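Long-range contacts in YrbA (Sinorhizobium meliloti 2011, PDB 5NFM), which binds divalent metal cations such as copper(II) and belongs to the BolA-like family: residues 31-36 / 67-72; 12-17 / 35-40. All blocks are in the same frame, centred on the assembly; numbering follows the deposited sequence.

From the N terminus, the chain runs through helix 5-13, turns at residues 14-17 and enters the hairpin of strands 18-23 and 31-36. Interaction 2 (12-17 / 35-40) closes that hairpin, bringing the turn before its first strand against the end of its second. Interaction 1 (31-36 / 67-72) closes the next loop, which carries helices 45-56 and 63-66, and sets the last strand beside strand 31-36. The two contacts share Val-35 and Val-36, so their loops overlap in the chain and neither encloses the other. The contacts also meet directly, through a probable hydrogen bond from Ala-37 N to Ser-72 O, so the turn after helix 5-13 and the ends of strands 31-36 and 67-72 are tied together.

Interaction 1 (31-36 / 67-72); sequences YAAEVV and LALQTS
Strand 31-36, central in the three-stranded sheet, pairs in parallel with the outer strand 67-72, in register from Tyr-31 beside Leu-67 to Val-36 beside Ser-72. Five backbone hydrogen bonds join them. Ala-33 uses both its polar atoms: its N gives to Ala-68 O at 2.8 Å, while its O receives Gln-70 N at 2.9 Å. The bond from Ser-72 N to Val-35 O is longer, 3.2 Å. Leu-67, Leu-69 and Thr-71 turn with Tyr-31, Ala-33 and Val-35 to the face covered by helices 5-13 and 45-56. There CD1 of Leu-67 lies 3.8 Å from CB of Tyr-31 and also touches CB of Ala-33, whose small methyl leaves room for the leucines. Helices 45-56 and 63-66 lie between the strands in sequence, giving the beta-alpha-beta crossover that completes the alpha-beta-beta-alpha-alpha-beta order of a BolA-like domain. Thr-71 suits this face because its CG2 packs on Val-35 while OG1 bonds to Gln-48 OE1. On the opposite face Glu-34 and Gln-70 suit the partly open surface. Glu-34 runs fully extended (chi1 -179°, chi2 175°), bringing its carboxylate over the amide of Gln-70 in one of that residue's two conformers, with the planes 11° apart. OE2 and NE2 stay 3.6 Å apart, a stack and not a hydrogen bond. A water donates to Glu-34 OE2 at 2.8 Å and also bonds to Ser-72 OG. With an alanine here in place of Glu-34 the carboxylate is gone, which is likely to leave the water that reaches Ser-72 OG without its acceptor.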
ATOM      1  N   TYR A  31       7.146   6.240   3.963  1.00  2.48           N
ATOM      2  CA  TYR A  31       6.022   5.636   4.653  1.00  2.64           C
ATOM      3  C   TYR A  31       6.177   4.122   4.664  1.00  2.77           C
ATOM      4  O   TYR A  31       6.946   3.545   3.881  1.00  2.96           O
ATOM      5  CB  TYR A  31       4.703   5.972   3.931  1.00  3.50           C
ATOM      6  CG  TYR A  31       4.363   7.447   3.864  1.00  3.34           C
ATOM      7  CD1 TYR A  31       4.948   8.278   2.915  1.00  4.06           C
ATOM      8  CD2 TYR A  31       3.443   8.014   4.739  1.00  3.69           C
ATOM      9  CE1 TYR A  31       4.620   9.626   2.832  1.00  4.70           C
ATOM     10  CE2 TYR A  31       3.110   9.364   4.662  1.00  4.28           C
ATOM     11  CZ  TYR A  31       3.703  10.163   3.704  1.00  4.12           C
ATOM     12  OH  TYR A  31       3.380  11.497   3.599  1.00  5.69           O
ATOM     13  N   ALA A  32       5.413   3.483   5.551  1.00  3.49           N
ATOM     14  CA  ALA A  32       5.200   2.049   5.515  1.00  3.80           C
ATOM     15  C   ALA A  32       3.696   1.809   5.464  1.00  4.70           C
ATOM     16  O   ALA A  32       2.916   2.550   6.063  1.00  7.73           O
ATOM     17  CB  ALA A  32       5.813   1.367   6.737  1.00  6.40           C
ATOM     18  N   ALA A  33       3.294   0.789   4.718  1.00  4.26           N
ATOM     19  CA  ALA A  33       1.888   0.430   4.570  1.00  5.00           C
ATOM     20  C   ALA A  33       1.705  -1.058   4.819  1.00  4.33           C
ATOM     21  O   ALA A  33       2.440  -1.877   4.263  1.00  5.18           O
ATOM     22  CB  ALA A  33       1.367   0.766   3.169  1.00  7.10           C
ATOM     23  N   GLU A  34       0.708  -1.397   5.637  1.00  3.54           N
ATOM     24  CA  GLU A  34       0.202  -2.758   5.727  1.00  3.24           C
ATOM     25  C   GLU A  34      -1.125  -2.810   4.984  1.00  2.91           C
ATOM     26  O   GLU A  34      -1.995  -1.964   5.208  1.00  4.56           O
ATOM     27  CB  GLU A  34       0.002  -3.207   7.170  1.00  4.74           C
ATOM     28  CG  GLU A  34      -0.495  -4.636   7.230  1.00  9.12           C
ATOM     29  CD  GLU A  34      -0.586  -5.174   8.627  1.00 11.71           C
ATOM     30  OE1 GLU A  34      -0.394  -4.403   9.593  1.00 15.87           O
ATOM     31  OE2 GLU A  34      -0.846  -6.385   8.754  1.00 13.03           O
ATOM     32  N   VAL A  35      -1.254  -3.780   4.078  1.00  2.53           N
ATOM     33  CA  VAL A  35      -2.457  -3.939   3.275  1.00  2.54           C
ATOM     34  C   VAL A  35      -2.907  -5.387   3.391  1.00  2.44           C
ATOM     35  O   VAL A  35      -2.152  -6.307   3.044  1.00  2.92           O
ATOM     36  CB  VAL A  35      -2.229  -3.560   1.800  1.00  2.78           C
ATOM     37  CG1 VAL A  35      -3.542  -3.596   1.039  1.00  4.15           C
ATOM     38  CG2 VAL A  35      -1.564  -2.188   1.685  1.00  3.61           C
ATOM     39  N   VAL A  36      -4.136  -5.585   3.861  1.00  2.71           N
ATOM     40  CA  VAL A  36      -4.718  -6.907   4.055  1.00  2.64           C
ATOM     41  C   VAL A  36      -5.924  -7.008   3.129  1.00  2.56           C
ATOM     42  O   VAL A  36      -6.840  -6.184   3.217  1.00  3.59           O
ATOM     43  CB  VAL A  36      -5.140  -7.128   5.515  1.00  3.44           C
ATOM     44  CG1 VAL A  36      -5.694  -8.533   5.698  1.00  4.40           C
ATOM     45  CG2 VAL A  36      -3.968  -6.895   6.453  1.00  5.24           C
ATOM     46  N   LEU A  67       7.574   3.663  -0.058  1.00  2.50           N
ATOM     47  CA  LEU A  67       6.413   2.978   0.517  1.00  2.46           C
ATOM     48  C   LEU A  67       6.821   1.538   0.835  1.00  2.53           C
ATOM     49  O   LEU A  67       6.756   0.656  -0.029  1.00  3.47           O
ATOM     50  CB  LEU A  67       5.216   3.034  -0.435  1.00  3.04           C
ATOM     51  CG  LEU A  67       3.901   2.542   0.180  1.00  3.97           C
ATOM     52  CD1 LEU A  67       3.456   3.432   1.331  1.00  6.88           C
ATOM     53  CD2 LEU A  67       2.826   2.466  -0.885  1.00  7.33           C
ATOM     54  N   ALA A  68       7.256   1.306   2.074  1.00  2.63           N
ATOM     55  CA  ALA A  68       7.678  -0.025   2.505  1.00  2.70           C
ATOM     56  C   ALA A  68       6.438  -0.857   2.830  1.00  3.36           C
ATOM     57  O   ALA A  68       5.582  -0.419   3.601  1.00  6.14           O
ATOM     58  CB  ALA A  68       8.572   0.090   3.737  1.00  4.66           C
ATOM     59  N   LEU A  69       6.350  -2.058   2.260  1.00  2.95           N
ATOM     60  CA  LEU A  69       5.096  -2.797   2.211  1.00  2.87           C
ATOM     61  C   LEU A  69       5.086  -4.061   3.067  1.00  2.93           C
ATOM     62  O   LEU A  69       6.072  -4.809   3.136  1.00  3.67           O
ATOM     63  CB  LEU A  69       4.771  -3.207   0.770  1.00  3.73           C
ATOM     64  CG  LEU A  69       4.509  -2.052  -0.204  1.00  4.42           C
ATOM     65  CD1 LEU A  69       4.334  -2.567  -1.623  1.00  5.67           C
ATOM     66  CD2 LEU A  69       3.290  -1.242   0.216  1.00  7.45           C
ATOM     67  N   GLN A  70       3.930  -4.304   3.677  0.83  2.72           N
ATOM     68  CA  GLN A  70       3.598  -5.567   4.317  0.83  2.81           C
ATOM     69  C   GLN A  70       2.199  -5.935   3.850  0.83  2.49           C
ATOM     70  O   GLN A  70       1.276  -5.125   3.975  0.83  4.17           O
ATOM     71  CB  GLN A  70       3.628  -5.382   5.837  0.83  6.90           C
ATOM     72  CG  GLN A  70       3.122  -6.517   6.684  0.83 18.53           C
ATOM     73  CD  GLN A  70       3.097  -6.136   8.157  0.83 20.72           C
ATOM     74  OE1 GLN A  70       3.475  -5.022   8.530  0.83 22.08           O
ATOM     75  NE2 GLN A  70       2.642  -7.053   9.000  0.83 29.79           N
ATOM     76  N   THR A  71       2.042  -7.134   3.297  1.00  2.21           N
ATOM     77  CA  THR A  71       0.763  -7.555   2.758  1.00  2.12           C
ATOM     78  C   THR A  71       0.416  -8.956   3.239  1.00  1.97           C
ATOM     79  O   THR A  71       1.289  -9.776   3.540  1.00  2.47           O
ATOM     80  CB  THR A  71       0.782  -7.511   1.218  1.00  2.28           C
ATOM     81  OG1 THR A  71       1.925  -8.213   0.730  1.00  2.37           O
ATOM     82  CG2 THR A  71       0.842  -6.076   0.709  1.00  2.93           C
ATOM     83  N   SER A  72      -0.885  -9.237   3.270  1.00  2.15           N
ATOM     84  CA  SER A  72      -1.370 -10.547   3.681  1.00  2.34           C
ATOM     85  C   SER A  72      -2.840 -10.663   3.303  1.00  2.06           C
ATOM     86  O   SER A  72      -3.509  -9.674   2.989  1.00  2.53           O
ATOM     87  CB  SER A  72      -1.216 -10.744   5.192  1.00  2.97           C
ATOM     88  OG  SER A  72      -1.901  -9.717   5.890  1.00  4.25           O
TER
HETATM   89  O   HOH W   1      -0.080  -7.976   6.578  1.00  9.69           O

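Interaction 2 (12-17 / 35-40)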
ATOM      1  N   ALA A  12      -9.272   2.420  -2.982  1.00  4.28           N
ATOM      2  CA  ALA A  12     -10.006   2.538  -4.240  1.00  4.19           C
ATOM      3  C   ALA A  12      -9.572   1.455  -5.220  1.00  3.92           C
ATOM      4  O   ALA A  12     -10.402   0.877  -5.932  1.00  4.75           O
ATOM      5  CB  ALA A  12      -9.785   3.918  -4.854  1.00  5.25           C
ATOM      6  N   GLY A  13      -8.269   1.176  -5.269  1.00  3.56           N
ATOM      7  CA  GLY A  13      -7.748   0.250  -6.257  1.00  3.78           C
ATOM      8  C   GLY A  13      -7.882  -1.208  -5.874  1.00  3.29           C
ATOM      9  O   GLY A  13      -7.909  -2.074  -6.756  1.00  4.37           O
ATOM     10  N   ILE A  14      -7.952  -1.497  -4.575  1.00  3.38           N
ATOM     11  CA  ILE A  14      -8.056  -2.857  -4.049  1.00  3.15           C
ATOM     12  C   ILE A  14      -9.297  -2.878  -3.162  1.00  3.23           C
ATOM     13  O   ILE A  14      -9.203  -2.766  -1.928  1.00  4.03           O
ATOM     14  CB  ILE A  14      -6.785  -3.286  -3.294  1.00  3.05           C
ATOM     15  CG1 ILE A  14      -5.534  -3.034  -4.152  1.00  3.77           C
ATOM     16  CG2 ILE A  14      -6.891  -4.754  -2.895  1.00  4.22           C
ATOM     17  CD1 ILE A  14      -4.227  -3.407  -3.475  1.00  4.17           C
ATOM     18  N   PRO A  15     -10.484  -3.005  -3.755  1.00  3.94           N
ATOM     19  CA  PRO A  15     -11.718  -2.897  -2.971  1.00  4.85           C
ATOM     20  C   PRO A  15     -11.754  -3.934  -1.856  1.00  4.79           C
ATOM     21  O   PRO A  15     -11.476  -5.113  -2.069  1.00  6.14           O
ATOM     22  CB  PRO A  15     -12.818  -3.138  -4.012  1.00  6.66           C
ATOM     23  CG  PRO A  15     -12.204  -2.755  -5.310  1.00  7.45           C
ATOM     24  CD  PRO A  15     -10.755  -3.142  -5.200  1.00  5.11           C
ATOM     25  N   GLY A  16     -12.125  -3.489  -0.662  1.00  5.27           N
ATOM     26  CA  GLY A  16     -12.195  -4.364   0.489  1.00  6.60           C
ATOM     27  C   GLY A  16     -10.933  -4.424   1.325  1.00  6.04           C
ATOM     28  O   GLY A  16     -10.945  -5.046   2.396  1.00  9.01           O
ATOM     29  N   ALA A  17      -9.850  -3.797   0.881  1.00  4.23           N
ATOM     30  CA  ALA A  17      -8.597  -3.872   1.616  1.00  3.68           C
ATOM     31  C   ALA A  17      -8.696  -3.141   2.950  1.00  3.68           C
ATOM     32  O   ALA A  17      -9.362  -2.113   3.078  1.00  4.92           O
ATOM     33  CB  ALA A  17      -7.468  -3.251   0.797  1.00  4.45           C
ATOM     34  N   VAL A  35      -1.254  -3.780   4.078  1.00  2.53           N
ATOM     35  CA  VAL A  35      -2.457  -3.939   3.275  1.00  2.54           C
ATOM     36  C   VAL A  35      -2.907  -5.387   3.391  1.00  2.44           C
ATOM     37  O   VAL A  35      -2.152  -6.307   3.044  1.00  2.92           O
ATOM     38  CB  VAL A  35      -2.229  -3.560   1.800  1.00  2.78           C
ATOM     39  CG1 VAL A  35      -3.542  -3.596   1.039  1.00  4.15           C
ATOM     40  CG2 VAL A  35      -1.564  -2.188   1.685  1.00  3.61           C
ATOM     41  N   VAL A  36      -4.136  -5.585   3.861  1.00  2.71           N
ATOM     42  CA  VAL A  36      -4.718  -6.907   4.055  1.00  2.64           C
ATOM     43  C   VAL A  36      -5.924  -7.008   3.129  1.00  2.56           C
ATOM     44  O   VAL A  36      -6.840  -6.184   3.217  1.00  3.59           O
ATOM     45  CB  VAL A  36      -5.140  -7.128   5.515  1.00  3.44           C
ATOM     46  CG1 VAL A  36      -5.694  -8.533   5.698  1.00  4.40           C
ATOM     47  CG2 VAL A  36      -3.968  -6.895   6.453  1.00  5.24           C
ATOM     48  N   ALA A  37      -5.923  -7.993   2.231  1.00  2.54           N
ATOM     49  CA  ALA A  37      -6.969  -8.067   1.215  1.00  2.70           C
ATOM     50  C   ALA A  37      -7.185  -9.519   0.812  1.00  2.48           C
ATOM     51  O   ALA A  37      -6.221 -10.268   0.622  1.00  2.46           O
ATOM     52  CB  ALA A  37      -6.589  -7.251  -0.026  1.00  4.00           C
ATOM     53  N   GLU A  38      -8.453  -9.899   0.633  1.00  2.81           N
ATOM     54  CA  GLU A  38      -8.749 -11.268   0.218  1.00  2.61           C
ATOM     55  C   GLU A  38      -8.113 -11.609  -1.125  1.00  2.69           C
ATOM     56  O   GLU A  38      -7.686 -12.757  -1.335  1.00  2.88           O
ATOM     57  CB  GLU A  38     -10.263 -11.482   0.180  1.00  3.08           C
ATOM     58  CG  GLU A  38     -10.655 -12.930  -0.105  1.00  2.95           C
ATOM     59  CD  GLU A  38     -10.139 -13.909   0.941  1.00  2.82           C
ATOM     60  OE1 GLU A  38     -10.129 -13.542   2.144  1.00  3.57           O
ATOM     61  OE2 GLU A  38      -9.743 -15.039   0.558  1.00  2.93           O
ATOM     62  N   ALA A  39      -8.031 -10.632  -2.036  1.00  3.25           N
ATOM     63  CA  ALA A  39      -7.441 -10.870  -3.347  1.00  3.92           C
ATOM     64  C   ALA A  39      -5.974 -11.272  -3.250  1.00  3.38           C
ATOM     65  O   ALA A  39      -5.413 -11.786  -4.227  1.00  4.97           O
ATOM     66  CB  ALA A  39      -7.580  -9.616  -4.206  1.00  5.89           C
ATOM     67  N   PHE A  40      -5.336 -11.053  -2.098  1.00  2.39           N
ATOM     68  CA  PHE A  40      -3.952 -11.454  -1.907  1.00  2.13           C
ATOM     69  C   PHE A  40      -3.782 -12.939  -1.587  1.00  1.97           C
ATOM     70  O   PHE A  40      -2.657 -13.447  -1.671  1.00  2.32           O
ATOM     71  CB  PHE A  40      -3.333 -10.639  -0.769  1.00  1.89           C
ATOM     72  CG  PHE A  40      -3.134  -9.161  -1.071  1.00  2.04           C
ATOM     73  CD1 PHE A  40      -3.221  -8.631  -2.354  1.00  2.77           C
ATOM     74  CD2 PHE A  40      -2.824  -8.307  -0.023  1.00  2.53           C
ATOM     75  CE1 PHE A  40      -3.004  -7.268  -2.569  1.00  3.30           C
ATOM     76  CE2 PHE A  40      -2.596  -6.951  -0.238  1.00  3.11           C
ATOM     77  CZ  PHE A  40      -2.694  -6.433  -1.509  1.00  3.44           C
TER
HETATM   78  O   HOH W   2     -10.602  -8.152   1.163  1.00  6.88           O
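Ile-14 and Ala-17 meet Val-35, Ala-37 and Phe-40 mainly through apolar contacts. The two branches of Ile-14 divide the work. CG2 rests 3.8 Å from CB of Ala-37, while the longer arm, extended at chi2 179°, brings CD1 to 3.9 Å from CZ of Phe-40, the two side chains crossing at about a right angle. Phe-40 in turn lays one face over the Ala-37 methyl, so Ala-37 is gripped by both an isoleucine and a ring. CB of Ala-17 packs on CG1 of Val-35 at 3.9 Å and on CB of Ala-37. Both positions suit alanine, whose short side chains let the backbones approach until CA of Ala-17 and CA of Ala-37 are 4.5 Å apart.

Polar contacts are few. A CA-H...O contact runs from Ala-17 CA to Val-36 O at 3.3 Å. Water links the turn to the 3-10 segment: it accepts from Glu-38 N at 2.8 Å and donates weakly to Gly-16 O. Gly-16 itself sits in a type II turn closed by Ala-17 N bonding to Ile-14 O; its positive phi of 92° is a conformation in which a CB would collide with the preceding carbonyl oxygen.

With no direct hydrogen bond between the segments, the turn after helix 5-13 is probably held against the strand's end mainly by the fit of buried methyl groups and an aromatic ring.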